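Local coordinates for protein gamma-glutamyltransferase 1 Threonine peptidase. MEROPS family T03 (Pseudomonas nitroreducens, PDB 7D9X) that probably cleaves the gamma-glutamyl bond of glutathione-like compounds and passes the glutamyl group to an acceptor or to water, as gamma-glutamyltransferases of the N-terminal nucleophile type do, at residues 276-281 against 308-313. Sequence-based numbering, arbitrary orientation.
Sequences AQLIGI and KRVFAD
A buried contact between two roughly antiparallel helices, with Q277 reaching across to V310 and D313, joins helix 271-284 to helix 297-317 and shows how one long polar side chain can bridge two packed helices. The two short axes approach to 9.9 Å at 151°. Q277 runs extended beyond CG (chi2 -179°), which carries its amide past the V310 side chain to the backbone of the second helix, where OE1 lies 3.5 Å from V310 CA. NE2 donates to D313 OD2 over 3.1 Å. That bond is bent, 137° at the hydrogen; it meets the anti lone pair of OD2, and the carboxylate and amide planes are close to perpendicular. In this helical region of a gamma-glutamyltranspeptidase, a family of the Ntn-hydrolase clan, helices 328-332 and 334-342 complete the polar cluster: L331 O takes a second bond from NE2, and Y336 OH binds D313 OD2. A water donates to both Q277 OE1 (3.0 Å) and V310 O (2.8 Å), tying the amide to the opposite backbone. A leucine in place of Q277 would probably leave D313 without the NE2 donor on OD2, and this water without one acceptor. On the apolar flank, L278 and V310 cross at about a right angle, CD2 of L278 resting 3.8 Å from V310 CG2, while an aromatic side chain of the other protein chain also packs on L278.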
ATOM      1  N   ALA A 276     -15.812   1.645   0.396  1.00 31.34           N
ATOM      2  CA  ALA A 276     -17.234   1.367   0.552  1.00 31.90           C
ATOM      3  C   ALA A 276     -18.034   2.661   0.641  1.00 34.76           C
ATOM      4  O   ALA A 276     -19.142   2.761   0.088  1.00 35.62           O
ATOM      5  CB  ALA A 276     -17.462   0.513   1.795  1.00 35.11           C
ATOM      6  N   GLN A 277     -17.480   3.668   1.315  1.00 32.69           N
ATOM      7  CA  GLN A 277     -18.161   4.951   1.458  1.00 33.86           C
ATOM      8  C   GLN A 277     -17.998   5.829   0.221  1.00 34.17           C
ATOM      9  O   GLN A 277     -18.943   6.524  -0.181  1.00 34.08           O
ATOM     10  CB  GLN A 277     -17.636   5.696   2.692  1.00 33.98           C
ATOM     11  CG  GLN A 277     -17.904   5.003   3.994  1.00 35.95           C
ATOM     12  CD  GLN A 277     -17.389   5.800   5.181  1.00 38.74           C
ATOM     13  OE1 GLN A 277     -16.697   6.787   5.010  1.00 39.38           O
ATOM     14  NE2 GLN A 277     -17.718   5.354   6.390  1.00 42.31           N
ATOM     15  N   LEU A 278     -16.813   5.822  -0.390  1.00 32.04           N
ATOM     16  CA  LEU A 278     -16.600   6.633  -1.584  1.00 32.70           C
ATOM     17  C   LEU A 278     -17.526   6.191  -2.707  1.00 33.46           C
ATOM     18  O   LEU A 278     -18.221   7.010  -3.328  1.00 33.60           O
ATOM     19  CB  LEU A 278     -15.138   6.536  -2.029  1.00 30.55           C
ATOM     20  CG  LEU A 278     -14.093   7.210  -1.135  1.00 31.33           C
ATOM     21  CD1 LEU A 278     -12.726   6.616  -1.364  1.00 29.43           C
ATOM     22  CD2 LEU A 278     -14.085   8.725  -1.381  1.00 32.46           C
ATOM     23  N   ILE A 279     -17.537   4.887  -2.999  1.00 32.96           N
ATOM     24  CA  ILE A 279     -18.371   4.385  -4.089  1.00 32.71           C
ATOM     25  C   ILE A 279     -19.843   4.536  -3.745  1.00 35.28           C
ATOM     26  O   ILE A 279     -20.650   4.985  -4.570  1.00 35.78           O
ATOM     27  CB  ILE A 279     -18.015   2.923  -4.404  1.00 33.06           C
ATOM     28  CG1 ILE A 279     -16.589   2.849  -4.936  1.00 33.14           C
ATOM     29  CG2 ILE A 279     -19.017   2.347  -5.407  1.00 33.07           C
ATOM     30  CD1 ILE A 279     -16.008   1.419  -4.944  1.00 32.08           C
ATOM     31  N   GLY A 280     -20.214   4.174  -2.518  1.00 36.87           N
ATOM     32  CA  GLY A 280     -21.614   4.251  -2.130  1.00 37.33           C
ATOM     33  C   GLY A 280     -22.166   5.664  -2.145  1.00 38.78           C
ATOM     34  O   GLY A 280     -23.320   5.886  -2.529  1.00 36.99           O
ATOM     35  N   ILE A 281     -21.360   6.637  -1.722  1.00 36.71           N
ATOM     36  CA  ILE A 281     -21.835   8.014  -1.701  1.00 38.49           C
ATOM     37  C   ILE A 281     -21.877   8.576  -3.113  1.00 38.77           C
ATOM     38  O   ILE A 281     -22.840   9.250  -3.493  1.00 41.58           O
ATOM     39  CB  ILE A 281     -20.959   8.881  -0.777  1.00 39.46           C
ATOM     40  CG1 ILE A 281     -21.230   8.526   0.691  1.00 40.99           C
ATOM     41  CG2 ILE A 281     -21.217  10.365  -1.042  1.00 39.48           C
ATOM     42  CD1 ILE A 281     -20.238   9.143   1.668  1.00 42.49           C
ATOM     43  N   LYS A 308     -14.039  14.431   2.435  1.00 37.60           N
ATOM     44  CA  LYS A 308     -14.178  15.036   3.752  1.00 38.45           C
ATOM     45  C   LYS A 308     -14.811  14.069   4.747  1.00 38.35           C
ATOM     46  O   LYS A 308     -14.299  13.878   5.853  1.00 38.77           O
ATOM     47  CB  LYS A 308     -15.024  16.304   3.643  1.00 40.20           C
ATOM     48  CG  LYS A 308     -14.251  17.532   3.229  1.00 40.73           C
ATOM     49  CD  LYS A 308     -15.144  18.803   3.324  1.00 42.68           C
ATOM     50  CE  LYS A 308     -14.315  20.014   3.646  1.00 43.47           C
ATOM     51  NZ  LYS A 308     -13.331  20.362   2.588  1.00 42.89           N
ATOM     52  N   ARG A 309     -15.940  13.458   4.376  1.00 38.52           N
ATOM     53  CA  ARG A 309     -16.664  12.613   5.319  1.00 38.70           C
ATOM     54  C   ARG A 309     -15.925  11.303   5.555  1.00 37.76           C
ATOM     55  O   ARG A 309     -15.923  10.765   6.672  1.00 37.17           O
ATOM     56  CB  ARG A 309     -18.072  12.338   4.799  1.00 39.41           C
ATOM     57  CG  ARG A 309     -19.091  13.437   5.139  1.00 41.33           C
ATOM     58  CD  ARG A 309     -18.951  14.598   4.191  1.00 41.89           C
ATOM     59  NE  ARG A 309     -19.711  15.771   4.651  1.00 43.78           N
ATOM     60  CZ  ARG A 309     -19.770  16.923   4.000  1.00 48.30           C
ATOM     61  NH1 ARG A 309     -19.127  17.061   2.843  1.00 46.11           N
ATOM     62  NH2 ARG A 309     -20.473  17.942   4.500  1.00 46.56           N
ATOM     63  N   VAL A 310     -15.317  10.760   4.503  1.00 35.86           N
ATOM     64  CA  VAL A 310     -14.559   9.519   4.643  1.00 34.40           C
ATOM     65  C   VAL A 310     -13.456   9.684   5.690  1.00 37.07           C
ATOM     66  O   VAL A 310     -13.300   8.856   6.597  1.00 35.38           O
ATOM     67  CB  VAL A 310     -13.985   9.096   3.281  1.00 33.22           C
ATOM     68  CG1 VAL A 310     -13.025   7.906   3.468  1.00 33.24           C
ATOM     69  CG2 VAL A 310     -15.097   8.723   2.324  1.00 35.31           C
ATOM     70  N   PHE A 311     -12.685  10.766   5.588  1.00 34.44           N
ATOM     71  CA  PHE A 311     -11.571  10.950   6.505  1.00 35.05           C
ATOM     72  C   PHE A 311     -12.016  11.358   7.900  1.00 37.22           C
ATOM     73  O   PHE A 311     -11.294  11.092   8.866  1.00 38.82           O
ATOM     74  CB  PHE A 311     -10.594  11.961   5.938  1.00 35.21           C
ATOM     75  CG  PHE A 311      -9.607  11.357   4.980  1.00 33.66           C
ATOM     76  CD1 PHE A 311      -9.908  11.276   3.628  1.00 32.50           C
ATOM     77  CD2 PHE A 311      -8.397  10.850   5.425  1.00 34.82           C
ATOM     78  CE1 PHE A 311      -9.007  10.731   2.736  1.00 34.50           C
ATOM     79  CE2 PHE A 311      -7.498  10.298   4.536  1.00 34.39           C
ATOM     80  CZ  PHE A 311      -7.800  10.228   3.198  1.00 33.64           C
ATOM     81  N   ALA A 312     -13.191  11.982   8.037  1.00 38.69           N
ATOM     82  CA  ALA A 312     -13.719  12.225   9.373  1.00 38.50           C
ATOM     83  C   ALA A 312     -13.967  10.909  10.099  1.00 42.70           C
ATOM     84  O   ALA A 312     -13.652  10.777  11.290  1.00 42.45           O
ATOM     85  CB  ALA A 312     -15.003  13.053   9.289  1.00 39.70           C
ATOM     86  N   ASP A 313     -14.513   9.917   9.392  1.00 38.06           N
ATOM     87  CA  ASP A 313     -14.756   8.617  10.010  1.00 42.22           C
ATOM     88  C   ASP A 313     -13.449   7.869  10.218  1.00 38.44           C
ATOM     89  O   ASP A 313     -13.273   7.171  11.225  1.00 38.74           O
ATOM     90  CB  ASP A 313     -15.697   7.778   9.141  1.00 40.64           C
ATOM     91  CG  ASP A 313     -17.105   8.309   9.129  1.00 43.14           C
ATOM     92  OD1 ASP A 313     -17.364   9.270   9.887  1.00 42.33           O
ATOM     93  OD2 ASP A 313     -17.937   7.756   8.384  1.00 41.02           O
TER
HETATM   94  O   HOH W   1     -14.047   6.141   6.269  1.00 32.90           O
HETATM   95  O   HOH W   2     -18.591   8.739   6.237  1.00 36.21           O